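PDB 2CC0: acetyl-xylan esterase from Streptomyces lividans, which hydrolyses acetyl ester groups on xylan in the plant cell wall, working as a metal-dependent family 4 carbohydrate esterase. Local coordinates for residues 13-18 with 47-52; 33-38 with 55-60; 40-45 with 86-91; 62-67 with 82-87; 128-133 with 153-158. One frame throughout, in Å; residues are numbered along the deposited sequence.

Contact 1: residues 13-18 with 47-52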
# COMPACT_ATOMS: atom_id res chain seq x y z
N ASP A 13 18.89 4.54 2.40
CA ASP A 13 20.02 4.87 3.29
C ASP A 13 21.16 5.66 2.68
O ASP A 13 22.26 5.79 3.29
CB ASP A 13 20.60 3.64 4.00
CG ASP A 13 19.67 3.08 5.03
OD1 ASP A 13 18.91 3.87 5.64
OD2 ASP A 13 19.73 1.84 5.23
N GLY A 14 20.92 6.22 1.53
CA GLY A 14 21.91 7.12 0.95
C GLY A 14 21.65 8.56 1.32
O GLY A 14 20.78 8.87 2.16
N PRO A 15 22.38 9.47 0.69
CA PRO A 15 23.48 9.08 -0.21
C PRO A 15 24.80 8.90 0.54
O PRO A 15 24.84 9.05 1.76
CB PRO A 15 23.68 10.34 -1.08
CG PRO A 15 22.93 11.45 -0.43
CD PRO A 15 22.15 10.92 0.75
N SER A 16 25.83 8.46 -0.16
CA SER A 16 26.94 7.63 0.35
C SER A 16 28.00 7.62 -0.74
O SER A 16 27.74 8.01 -1.89
CB SER A 16 26.61 6.23 0.82
OG SER A 16 26.74 5.34 -0.25
N GLY A 17 29.21 7.17 -0.40
CA GLY A 17 30.22 6.94 -1.43
C GLY A 17 29.90 5.92 -2.52
O GLY A 17 30.65 5.80 -3.49
N SER A 18 28.80 5.17 -2.36
CA SER A 18 28.34 4.17 -3.32
C SER A 18 27.31 4.74 -4.30
O SER A 18 26.99 4.11 -5.32
CB SER A 18 27.69 2.98 -2.60
OG SER A 18 28.54 2.47 -1.59
N SER A 47 25.41 17.68 -2.97
CA SER A 47 25.69 17.42 -4.37
C SER A 47 25.22 16.03 -4.83
O SER A 47 24.80 15.84 -5.98
CB SER A 47 27.19 17.59 -4.63
OG SER A 47 27.47 17.43 -5.99
N LEU A 48 25.31 15.05 -3.94
CA LEU A 48 24.84 13.69 -4.28
C LEU A 48 23.32 13.61 -4.27
O LEU A 48 22.74 12.81 -5.02
CB LEU A 48 25.43 12.62 -3.35
CG LEU A 48 26.88 12.27 -3.63
CD1 LEU A 48 27.40 11.31 -2.56
CD2 LEU A 48 27.07 11.69 -5.04
N VAL A 49 22.68 14.42 -3.44
CA VAL A 49 21.20 14.50 -3.50
C VAL A 49 20.77 14.97 -4.89
O VAL A 49 19.88 14.37 -5.54
CB VAL A 49 20.63 15.43 -2.44
CG1 VAL A 49 19.11 15.56 -2.60
CG2 VAL A 49 20.98 14.93 -1.02
N ARG A 50 21.41 16.05 -5.36
CA ARG A 50 21.17 16.54 -6.73
C ARG A 50 21.52 15.50 -7.80
O ARG A 50 20.83 15.41 -8.82
CB ARG A 50 21.99 17.81 -7.01
CG ARG A 50 21.33 19.08 -6.50
CD ARG A 50 19.92 19.33 -7.08
NE ARG A 50 19.81 19.33 -8.55
CZ ARG A 50 18.68 19.62 -9.19
NH1 ARG A 50 17.59 19.96 -8.50
NH2 ARG A 50 18.63 19.60 -10.53
N ALA A 51 22.58 14.72 -7.56
CA ALA A 51 23.00 13.72 -8.55
C ALA A 51 21.87 12.69 -8.74
O ALA A 51 21.62 12.24 -9.84
CB ALA A 51 24.31 13.04 -8.14
N GLN A 52 21.16 12.39 -7.65
CA GLN A 52 20.02 11.46 -7.76
C GLN A 52 18.95 12.03 -8.68
O GLN A 52 18.42 11.33 -9.56
CB GLN A 52 19.43 11.16 -6.39
CG GLN A 52 20.42 10.47 -5.48
CD GLN A 52 19.96 10.47 -4.03
OE1 GLN A 52 19.26 11.40 -3.55
NE2 GLN A 52 20.31 9.41 -3.33

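Contact 2: residues 33-38 with 55-60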
# COMPACT_ATOMS: atom_id res chain seq x y z
N ALA A 33 14.26 5.08 -10.10
CA ALA A 33 14.00 4.51 -8.78
C ALA A 33 13.79 5.62 -7.79
O ALA A 33 14.06 6.81 -8.09
CB ALA A 33 15.18 3.64 -8.37
N THR A 34 13.27 5.24 -6.61
CA THR A 34 13.07 6.16 -5.51
C THR A 34 14.12 5.93 -4.45
O THR A 34 14.29 4.80 -3.95
CB THR A 34 11.64 6.01 -4.89
OG1 THR A 34 10.69 6.22 -5.92
CG2 THR A 34 11.44 7.09 -3.81
N MET A 35 14.84 7.01 -4.13
CA MET A 35 15.96 6.95 -3.14
C MET A 35 15.42 7.48 -1.81
O MET A 35 15.12 8.69 -1.71
CB MET A 35 17.15 7.81 -3.61
CG MET A 35 17.44 7.73 -5.13
SD MET A 35 17.62 6.05 -5.77
CE MET A 35 19.33 5.71 -5.39
N PHE A 36 15.33 6.58 -0.81
CA PHE A 36 14.85 6.97 0.53
C PHE A 36 16.09 7.36 1.34
O PHE A 36 16.75 6.51 1.95
CB PHE A 36 14.06 5.83 1.18
CG PHE A 36 12.68 5.68 0.62
CD1 PHE A 36 12.47 4.91 -0.54
CD2 PHE A 36 11.59 6.33 1.22
CE1 PHE A 36 11.17 4.78 -1.06
CE2 PHE A 36 10.30 6.19 0.69
CZ PHE A 36 10.10 5.43 -0.44
N ASN A 37 16.42 8.65 1.27
CA ASN A 37 17.64 9.18 1.92
C ASN A 37 17.44 9.43 3.41
O ASN A 37 16.37 9.88 3.84
CB ASN A 37 18.05 10.52 1.29
CG ASN A 37 18.60 10.40 -0.14
OD1 ASN A 37 18.90 9.30 -0.68
ND2 ASN A 37 18.81 11.54 -0.72
N GLN A 38 18.51 9.24 4.19
CA GLN A 38 18.49 9.76 5.57
C GLN A 38 18.83 11.25 5.55
O GLN A 38 19.74 11.68 4.81
CB GLN A 38 19.53 9.06 6.45
CG GLN A 38 19.18 7.58 6.70
CD GLN A 38 20.11 6.94 7.68
OE1 GLN A 38 20.61 7.61 8.59
NE2 GLN A 38 20.36 5.65 7.52
N ALA A 55 20.01 12.03 -12.31
CA ALA A 55 20.01 10.67 -12.85
C ALA A 55 18.61 10.17 -13.20
O ALA A 55 18.47 9.10 -13.80
CB ALA A 55 20.68 9.74 -11.87
N GLY A 56 17.58 10.94 -12.81
CA GLY A 56 16.18 10.58 -13.09
C GLY A 56 15.52 9.87 -11.93
O GLY A 56 14.48 9.23 -12.11
N MET A 57 16.09 10.01 -10.73
CA MET A 57 15.48 9.37 -9.53
C MET A 57 14.51 10.33 -8.82
O MET A 57 14.57 11.54 -9.03
CB MET A 57 16.56 8.93 -8.52
CG MET A 57 17.73 8.12 -9.13
SD MET A 57 17.15 6.67 -10.03
CE MET A 57 18.30 6.58 -11.42
N TRP A 58 13.66 9.77 -7.97
CA TRP A 58 12.81 10.54 -7.03
C TRP A 58 13.47 10.38 -5.68
O TRP A 58 14.09 9.35 -5.40
CB TRP A 58 11.38 10.01 -7.02
CG TRP A 58 10.81 10.09 -8.41
CD1 TRP A 58 10.32 11.20 -9.03
CD2 TRP A 58 10.74 9.02 -9.37
NE1 TRP A 58 9.92 10.89 -10.33
CE2 TRP A 58 10.17 9.56 -10.56
CE3 TRP A 58 11.09 7.67 -9.35
CZ2 TRP A 58 9.94 8.78 -11.72
CZ3 TRP A 58 10.86 6.89 -10.50
CH2 TRP A 58 10.30 7.46 -11.68
N VAL A 59 13.37 11.41 -4.86
CA VAL A 59 14.04 11.41 -3.56
C VAL A 59 12.95 11.47 -2.48
O VAL A 59 12.01 12.27 -2.56
CB VAL A 59 15.00 12.63 -3.40
CG1 VAL A 59 15.75 12.51 -2.07
CG2 VAL A 59 15.96 12.69 -4.59
N ALA A 60 13.11 10.60 -1.48
CA ALA A 60 12.12 10.45 -0.43
C ALA A 60 12.77 10.43 0.95
O ALA A 60 14.00 10.41 1.06
CB ALA A 60 11.27 9.19 -0.67

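Contact 3: residues 40-45 with 86-91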
# COMPACT_ATOMS: atom_id res chain seq x y z
N GLN A 40 20.47 13.07 7.65
CA GLN A 40 21.86 13.40 8.00
C GLN A 40 22.78 13.28 6.79
O GLN A 40 23.72 14.05 6.65
CB GLN A 40 22.37 12.54 9.17
CG GLN A 40 22.48 11.07 8.88
CD GLN A 40 22.95 10.28 10.09
OE1 GLN A 40 23.71 10.81 10.93
NE2 GLN A 40 22.54 9.03 10.18
N TYR A 41 22.53 12.28 5.94
CA TYR A 41 23.36 12.08 4.74
C TYR A 41 23.02 13.05 3.61
O TYR A 41 23.91 13.45 2.85
CB TYR A 41 23.28 10.63 4.24
CG TYR A 41 23.72 9.61 5.28
CD1 TYR A 41 24.79 9.89 6.14
CD2 TYR A 41 23.08 8.36 5.40
CE1 TYR A 41 25.20 8.95 7.12
CE2 TYR A 41 23.48 7.43 6.36
CZ TYR A 41 24.54 7.74 7.21
OH TYR A 41 24.97 6.83 8.16
N ALA A 42 21.75 13.44 3.51
CA ALA A 42 21.37 14.51 2.56
C ALA A 42 22.08 15.81 2.96
O ALA A 42 22.60 16.54 2.09
CB ALA A 42 19.88 14.71 2.56
N ALA A 43 22.10 16.11 4.26
CA ALA A 43 22.77 17.32 4.77
C ALA A 43 24.27 17.30 4.49
O ALA A 43 24.87 18.33 4.14
CB ALA A 43 22.50 17.45 6.29
N GLN A 44 24.88 16.12 4.63
CA GLN A 44 26.33 15.96 4.48
C GLN A 44 26.76 15.91 3.02
O GLN A 44 27.93 16.19 2.71
CB GLN A 44 26.80 14.69 5.21
CG GLN A 44 26.76 14.82 6.76
CD GLN A 44 26.76 13.47 7.48
OE1 GLN A 44 27.18 12.44 6.94
NE2 GLN A 44 26.31 13.48 8.73
N ASN A 45 25.84 15.56 2.12
CA ASN A 45 26.19 15.33 0.71
C ASN A 45 25.18 15.99 -0.24
O ASN A 45 24.54 15.28 -1.05
CB ASN A 45 26.22 13.83 0.40
CG ASN A 45 27.19 13.05 1.28
OD1 ASN A 45 28.38 12.96 0.97
ND2 ASN A 45 26.68 12.46 2.36
N GLN A 86 13.61 19.20 5.41
CA GLN A 86 14.44 20.40 5.26
C GLN A 86 15.77 20.06 4.58
O GLN A 86 16.22 20.79 3.69
CB GLN A 86 14.67 21.03 6.63
CG GLN A 86 13.41 21.65 7.26
CD GLN A 86 13.45 21.71 8.79
OE1 GLN A 86 14.51 21.52 9.40
NE2 GLN A 86 12.29 21.94 9.42
N ALA A 87 16.42 18.97 4.99
CA ALA A 87 17.74 18.64 4.43
C ALA A 87 17.63 18.27 2.95
O ALA A 87 18.47 18.67 2.13
CB ALA A 87 18.42 17.53 5.23
N ILE A 88 16.61 17.48 2.61
CA ILE A 88 16.46 17.08 1.21
C ILE A 88 16.09 18.27 0.32
O ILE A 88 16.69 18.48 -0.76
CB ILE A 88 15.47 15.89 1.08
CG1 ILE A 88 16.05 14.66 1.81
CG2 ILE A 88 15.13 15.62 -0.39
CD1 ILE A 88 15.05 13.51 2.05
N ALA A 89 15.13 19.07 0.77
CA ALA A 89 14.75 20.26 0.01
C ALA A 89 15.92 21.22 -0.15
O ALA A 89 16.15 21.77 -1.25
CB ALA A 89 13.56 20.93 0.69
N GLY A 90 16.63 21.44 0.95
CA GLY A 90 17.80 22.35 0.96
C GLY A 90 18.88 21.92 -0.02
O GLY A 90 19.56 22.76 -0.61
N ALA A 91 19.01 20.61 -0.22
CA ALA A 91 20.02 20.07 -1.12
C ALA A 91 19.59 20.07 -2.58
O ALA A 91 20.39 19.70 -3.44
CB ALA A 91 20.41 18.67 -0.68

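Contact 4: residues 62-67 with 82-87. With ZN (zinc ion), chain C.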
# COMPACT_ATOMS: atom_id res chain seq x y z
N HIS A 62 13.67 9.20 4.73
CA HIS A 62 13.93 7.95 5.46
C HIS A 62 14.38 8.25 6.92
O HIS A 62 15.11 7.45 7.51
CB HIS A 62 14.95 7.09 4.72
CG HIS A 62 15.01 5.66 5.19
ND1 HIS A 62 13.90 4.92 5.55
CD2 HIS A 62 16.06 4.81 5.28
CE1 HIS A 62 14.27 3.69 5.88
NE2 HIS A 62 15.58 3.60 5.73
N SER A 63 13.86 9.35 7.49
CA SER A 63 14.23 9.88 8.82
C SER A 63 15.62 10.52 8.81
O SER A 63 16.35 10.41 7.81
CB SER A 63 14.15 8.83 9.93
OG SER A 63 15.34 8.04 9.96
N TYR A 64 15.98 11.19 9.91
CA TYR A 64 17.25 11.91 9.97
C TYR A 64 18.42 11.01 10.35
O TYR A 64 19.48 11.10 9.72
CB TYR A 64 17.18 13.13 10.89
CG TYR A 64 18.21 14.18 10.51
CD1 TYR A 64 17.94 15.10 9.49
CD2 TYR A 64 19.45 14.24 11.16
CE1 TYR A 64 18.89 16.07 9.11
CE2 TYR A 64 20.41 15.21 10.77
CZ TYR A 64 20.12 16.11 9.76
OH TYR A 64 21.07 17.05 9.38
N THR A 65 18.22 10.15 11.34
CA THR A 65 19.32 9.34 11.88
C THR A 65 18.98 7.82 11.91
O THR A 65 19.74 7.03 12.49
CB THR A 65 19.67 9.77 13.34
OG1 THR A 65 18.59 9.43 14.23
CG2 THR A 65 19.98 11.27 13.45
N HIS A 66 17.85 7.42 11.32
CA HIS A 66 17.44 6.02 11.24
C HIS A 66 17.17 5.37 12.63
O HIS A 66 17.62 4.26 12.89
CB HIS A 66 18.49 5.21 10.44
CG HIS A 66 17.96 3.95 9.82
ND1 HIS A 66 17.82 2.78 10.52
CD2 HIS A 66 17.56 3.68 8.55
CE1 HIS A 66 17.35 1.84 9.72
NE2 HIS A 66 17.19 2.36 8.52
N PRO A 67 16.43 6.07 13.52
CA PRO A 67 16.11 5.45 14.82
C PRO A 67 14.98 4.45 14.65
O PRO A 67 14.30 4.46 13.61
CB PRO A 67 15.59 6.64 15.64
CG PRO A 67 14.97 7.53 14.64
CD PRO A 67 15.83 7.42 13.39
N SER A 82 10.79 16.23 10.07
CA SER A 82 10.89 17.60 9.57
C SER A 82 12.33 17.98 9.18
O SER A 82 12.53 18.62 8.15
CB SER A 82 10.32 18.58 10.59
OG SER A 82 11.01 18.50 11.81
N ARG A 83 13.32 17.58 9.96
CA ARG A 83 14.71 17.89 9.63
C ARG A 83 15.11 17.24 8.31
O ARG A 83 15.90 17.78 7.55
CB ARG A 83 15.65 17.48 10.75
CG ARG A 83 15.58 18.42 11.96
CD ARG A 83 15.64 17.64 13.26
NE ARG A 83 16.96 17.12 13.52
CZ ARG A 83 17.23 15.95 14.09
NH1 ARG A 83 16.27 15.12 14.47
NH2 ARG A 83 18.50 15.61 14.28
N THR A 84 14.56 16.04 8.06
CA THR A 84 14.85 15.37 6.81
C THR A 84 14.17 16.06 5.59
O THR A 84 14.79 16.15 4.51
CB THR A 84 14.50 13.86 6.92
OG1 THR A 84 15.26 13.31 8.01
CG2 THR A 84 14.86 13.13 5.63
N GLN A 85 12.92 16.53 5.76
CA GLN A 85 12.25 17.32 4.72
C GLN A 85 13.14 18.52 4.37
O GLN A 85 13.43 18.77 3.20
CB GLN A 85 10.88 17.83 5.19
CG GLN A 85 9.80 16.74 5.39
CD GLN A 85 9.47 16.00 4.09
OE1 GLN A 85 10.12 15.00 3.75
NE2 GLN A 85 8.51 16.53 3.33
N GLN A 86 13.61 19.20 5.41
CA GLN A 86 14.44 20.40 5.26
C GLN A 86 15.77 20.06 4.58
O GLN A 86 16.22 20.79 3.69
CB GLN A 86 14.67 21.03 6.63
CG GLN A 86 13.41 21.65 7.26
CD GLN A 86 13.45 21.71 8.79
OE1 GLN A 86 14.51 21.52 9.40
NE2 GLN A 86 12.29 21.94 9.42
N ALA A 87 16.42 18.97 4.99
CA ALA A 87 17.74 18.64 4.43
C ALA A 87 17.63 18.27 2.95
O ALA A 87 18.47 18.67 2.13
CB ALA A 87 18.42 17.53 5.23
ZN ZN C . 16.87 2.06 6.34
O HOH W 1 18.00 0.31 6.28

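Contact 5: residues 128-133 with 153-158. With ACT (acetate ion), chain D.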
# COMPACT_ATOMS: atom_id res chain seq x y z
N SER A 128 14.48 -7.39 -0.77
CA SER A 128 15.55 -8.02 -1.54
C SER A 128 16.56 -8.72 -0.64
O SER A 128 17.36 -9.54 -1.11
CB SER A 128 16.28 -6.96 -2.38
OG SER A 128 17.13 -6.16 -1.55
N GLN A 129 16.55 -8.37 0.65
CA GLN A 129 17.54 -8.86 1.63
C GLN A 129 18.98 -8.46 1.31
O GLN A 129 19.93 -9.07 1.84
CB GLN A 129 17.44 -10.40 1.80
CG GLN A 129 16.13 -10.80 2.47
CD GLN A 129 16.30 -10.95 3.96
OE1 GLN A 129 17.04 -11.83 4.41
NE2 GLN A 129 15.61 -10.13 4.73
N ASP A 130 19.16 -7.44 0.47
CA ASP A 130 20.51 -7.01 0.09
C ASP A 130 21.32 -6.51 1.29
O ASP A 130 22.55 -6.56 1.29
CB ASP A 130 20.48 -6.02 -1.09
CG ASP A 130 19.80 -4.70 -0.76
OD1 ASP A 130 19.05 -4.61 0.26
OD2 ASP A 130 20.02 -3.76 -1.57
N TRP A 131 20.62 -6.07 2.33
CA TRP A 131 21.22 -5.59 3.58
C TRP A 131 21.66 -6.76 4.48
O TRP A 131 22.37 -6.56 5.47
CB TRP A 131 20.19 -4.75 4.34
CG TRP A 131 18.95 -5.54 4.67
CD1 TRP A 131 17.87 -5.76 3.86
CD2 TRP A 131 18.70 -6.25 5.90
NE1 TRP A 131 16.95 -6.55 4.51
CE2 TRP A 131 17.44 -6.87 5.76
CE3 TRP A 131 19.41 -6.42 7.10
CZ2 TRP A 131 16.86 -7.65 6.79
CZ3 TRP A 131 18.85 -7.18 8.13
CH2 TRP A 131 17.58 -7.79 7.96
N ASN A 132 21.18 -7.96 4.15
CA ASN A 132 21.37 -9.17 4.96
C ASN A 132 22.16 -10.22 4.18
O ASN A 132 21.89 -11.43 4.29
CB ASN A 132 20.01 -9.73 5.42
CG ASN A 132 20.12 -10.76 6.57
OD1 ASN A 132 21.07 -10.74 7.34
ND2 ASN A 132 19.11 -11.63 6.68
N ASN A 133 23.13 -9.75 3.39
CA ASN A 133 24.07 -10.60 2.63
C ASN A 133 23.49 -11.41 1.47
O ASN A 133 24.10 -12.38 1.02
CB ASN A 133 24.90 -11.49 3.57
CG ASN A 133 25.96 -10.70 4.34
OD1 ASN A 133 25.85 -10.50 5.56
ND2 ASN A 133 26.97 -10.22 3.64
N LEU A 153 12.24 -3.37 -1.63
CA LEU A 153 13.26 -2.76 -0.78
C LEU A 153 14.66 -3.20 -1.19
O LEU A 153 15.01 -4.39 -1.14
CB LEU A 153 13.01 -3.17 0.68
CG LEU A 153 14.11 -2.79 1.68
CD1 LEU A 153 14.23 -1.25 1.80
CD2 LEU A 153 13.86 -3.45 3.04
N MET A 154 15.48 -2.21 -1.57
CA MET A 154 16.92 -2.43 -1.75
C MET A 154 17.64 -1.29 -1.02
O MET A 154 16.98 -0.37 -0.54
CB MET A 154 17.30 -2.47 -3.24
CG MET A 154 16.75 -3.72 -3.93
SD MET A 154 17.21 -3.77 -5.67
CE MET A 154 16.09 -2.50 -6.27
N HIS A 155 18.96 -1.37 -0.96
CA HIS A 155 19.74 -0.34 -0.28
C HIS A 155 20.80 0.27 -1.18
O HIS A 155 21.21 -0.35 -2.15
CB HIS A 155 20.37 -0.92 0.99
CG HIS A 155 19.34 -1.26 2.02
ND1 HIS A 155 18.54 -2.38 1.92
CD2 HIS A 155 18.93 -0.60 3.13
CE1 HIS A 155 17.69 -2.40 2.94
NE2 HIS A 155 17.92 -1.34 3.69
N ASP A 156 21.24 1.48 -0.80
CA ASP A 156 22.20 2.28 -1.57
C ASP A 156 23.63 1.68 -1.57
O ASP A 156 24.36 1.84 -2.54
CB ASP A 156 22.14 3.70 -0.99
CG ASP A 156 23.29 4.61 -1.43
OD1 ASP A 156 24.29 4.66 -0.69
OD2 ASP A 156 23.14 5.34 -2.45
N TRP A 157 23.98 0.97 -0.50
CA TRP A 157 25.37 0.54 -0.24
C TRP A 157 25.85 -0.87 -0.68
O TRP A 157 27.05 -1.04 -0.95
CB TRP A 157 25.73 0.80 1.24
CG TRP A 157 24.82 0.11 2.20
CD1 TRP A 157 23.75 0.65 2.84
CD2 TRP A 157 24.92 -1.25 2.63
NE1 TRP A 157 23.17 -0.31 3.65
CE2 TRP A 157 23.88 -1.48 3.54
CE3 TRP A 157 25.82 -2.29 2.34
CZ2 TRP A 157 23.67 -2.74 4.15
CZ3 TRP A 157 25.62 -3.55 2.94
CH2 TRP A 157 24.55 -3.75 3.84
N PRO A 158 24.96 -1.90 -0.72
CA PRO A 158 25.53 -3.24 -0.99
C PRO A 158 26.19 -3.42 -2.37
O PRO A 158 25.64 -3.02 -3.39
CB PRO A 158 24.32 -4.20 -0.83
CG PRO A 158 23.32 -3.42 0.02
CD PRO A 158 23.50 -1.97 -0.46
C ACT D . 14.75 0.44 6.17
O ACT D . 15.14 0.51 7.36
OXT ACT D . 15.62 0.59 5.26
CH3 ACT D . 13.31 0.19 5.85

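Contact 1: residues 13-18 with 47-52
Pro-15 lays its ring against helix 46-54, meeting Leu-48 and Val-49 on the helix surface. It belongs to the Asp-Asp-Gly-Pro-Ser run that begins at the end of strand 5-12 and continues into the loop, a signature of the NodB-type polysaccharide deacetylase fold, which also carries the zinc ligand Asp-13. The peptide bond between Gly-14 and Pro-15 is cis, and the proline ring points toward the helix.

The tight part of the contact is apolar. Pro-15 CB lies 3.7 Å from Leu-48 CB, the two side chains running past each other in opposite directions. One atom further round the ring, Pro-15 CG is 4.0 Å from Val-49 CG2. Val-49 has CG1 anti to its backbone N (chi1 176°), which leaves CG2 as the branch facing the proline. The amide of Gln-52 closes this side more loosely, its NE2 4.2 Å from Pro-15 CB, while its OE1 is taken by Asn-37 ND2. Asn-37, Tyr-41 and Asn-45 also touch Pro-15, so the ring is buried.

Toward solvent the packing thins. Leu-48 is partly exposed and sends CD1 along the loop to within 3.4 Å of Ser-16 O, a carbonyl that is also hydrogen-bonded to Thr-19 OG1. Beyond it the chain passes through the exposed Gly-17, and the side chain of Ser-16 points away from the helix. That hydroxyl serves the loop instead: Ser-16 OG is hydrogen-bonded to Asp-156 OD1 and accepts a capping bond from Ser-18 N at 3.0 Å, with an N-H...O angle of 161°.

Contact 2: residues 33-38 with 55-60
Met-35 is held by the neighbouring strand through both its backbone N and its backbone O. Its N donates to Trp-58 O at 2.8 Å, almost straight at 174°, and its O receives Ala-60 N, also at 2.8 Å. Trp-58 N to Ala-33 O and Asn-37 N to Ala-60 O extend the pairing in both directions, the latter the most bent of the four, at 138°. CA-H...O contacts such as Thr-34 CA to Trp-58 O, 3.4 Å, accompany these bonds.

This is parallel pairing in the central sheet, where strands 34-37 and 58-61 are joined through helices 39-44 and 46-54 as a beta-alpha-beta crossover. Gly-56, just after the second of these helices, leaves it in a Schellman motif with positive phi and turns the chain into its strand.

Apolar contacts divide between the two faces. On the face of Thr-34, Phe-36, Trp-58 and Ala-60, the methyl of Ala-60 sits over the Phe-36 ring in a CH-pi contact, CB 3.7 Å from the ring centroid; Arg-100 makes a cation-pi contact with the same ring. On the face of Met-35 and Val-59, covered by helices 19-28 and 46-54, Met-35 CG rests 3.7 Å from Met-57 CB, both methionine chains being bent beyond CG. Polar and apolar groups meet where Val-59 CG1 lies 3.5 Å from Asn-37 ND2, the partner of Gln-52.

Contact 3: residues 40-45 with 86-91
Ala-87 opens the helix-helix contact by placing its methyl between Ala-42 and Ala-43 of helix 39-44: its CB is 4.1 Å from Ala-42 CB and 4.2 Å from Ala-43 CB. Such small side chains let the two helix segments approach to 8.2 Å between axes, which run in the same general direction at 30°. Ala-43 is exposed to solvent, Ala-42 buried.

Ile-88 continues on that buried side. Its CG1 lies beside the backbone N (chi1 -64°) and comes to 3.9 Å from Ala-42 CB. From there CD1 extends to Ala-60 O, near the end of strand 58-61, while CG2 packs on Val-59 CG1; the side chain thus touches both helix 39-44 and strand 58-61.

One turn after Ala-87, the Ala-91 methyl points back toward the first helix and reaches 4.1 Å from Ala-42 O. Ala-91 N is held by Ala-87 O, so the helical turn carries both methyls to the same partner. Just after helix 39-44, Asn-45 donates its ND2 back to Tyr-41 O at 3.0 Å, in the carbonyl plane and on a lone pair.

The packing belongs to the layer of helices around the strands of the distorted beta/alpha barrel of NodB-type deacetylases. Tyr-64 of the loop after strand 58-61 packs on Ala-43. Helix 74-90 lies beside helix 39-44, with Ile-88 resting on the sheet and helix 46-54 adjoining both Ala-42 and Ala-91 through Val-49.

Contact 4: residues 62-67 with 82-87
Tyr-64 can carry a guanidinium on its ring: Arg-83, modelled in two conformers, in one of them stacks with centres 4.5 Å apart and planes 27° from parallel, an off-centre cation-pi contact that is therefore tentative. In this conformer the Arg-83 chain bends at chi2 and chi3 to bring the guanidinium over the ring, while its CB lies near CD1. Tyr-64 reaches the helix because CG is anti to the backbone N (chi1 -155°). Ala-87 CB lies obliquely to the ring, 4.2 Å from Tyr-64 CE1.

Thr-84 OG1 sits at the ring edge and only 2.9 Å from Tyr-64 N, yet the angle is too poor for a bond; Glu-80 serves both, its OE1 bonded to Tyr-64 N and its O to Thr-84 OG1. Were Tyr-64 replaced by a glycine, the Arg-83 guanidinium would probably lose the ring it can lie on, and a gap would open beside Ala-87.

Between the two histidines, Ser-63 OG accepts from His-66 N in an ST motif. His-62 ND1 is hydrogen-bonded to Arg-100 O. His-62 NE2 binds zinc at 2.1 Å and His-66 NE2 at 2.2 Å; with Asp-13 they form the Asp-His-His metal site typical of family 4 carbohydrate esterases.

Contact 5: residues 128-133 with 153-158
The His-155 ring has the CB of Trp-131 over one face, 3.9 Å from its centroid in a CH-pi contact, and the Asp-130 carboxylate at its edge. The Trp-131 indole lies alongside but oblique, its five-membered ring turned 60° from the imidazole. Further out, the Trp-157 ring brings CZ2 to 3.8 Å from Trp-131 CA and has Pro-158 CD over one face.

Asp-130 holds His-155 twice. OD1 accepts from the ring ND1 at 2.8 Å on the syn side, and OD2 accepts from the backbone N at 2.7 Å through its syn lone pair, while Thr-161 OG1 also bonds OD2. Its CG sits between backbone N and carbonyl carbon (chi1 64°), aiming the carboxylate at the strand end. Without the carboxylate, as with an alanine here, His-155 ND1 and N would probably lose their acceptor and the imidazole would be freer to turn.

Ser-128 bonds Leu-153 O with both its N and its OG, the latter at 2.8 Å, and OG accepts from Asp-130 N in an ST turn that positions the aspartate.

With ND1 bonded to the carboxylate, NE2 faces the zinc site, where it makes a weak 3.4 Å bond to acetate OXT, consistent with NE2 lying where the acetyl group of a substrate may bind.

From the N terminus, the loop after strand 5-12 is closed onto helix 46-54 by contact 1. Contact 2 starts inside that span and ends beyond it, so the two cross, and they touch. Contact 3 crosses both, bringing helix 74-90 back to helix 39-44. Contact 4 opens after contacts 1 and 2 have closed; it nests within the span of contact 3 and shares Gln-86 and Ala-87 with it. Contact 5 follows in series and closes the loop after strand 126-127 onto the end of strand 151-155. Asp-13, His-62 and His-66, from contacts 1 and 4, form the metal site and His-155 of contact 5 lies close by, while contacts 2 and 3 tie sheet and outer helices together.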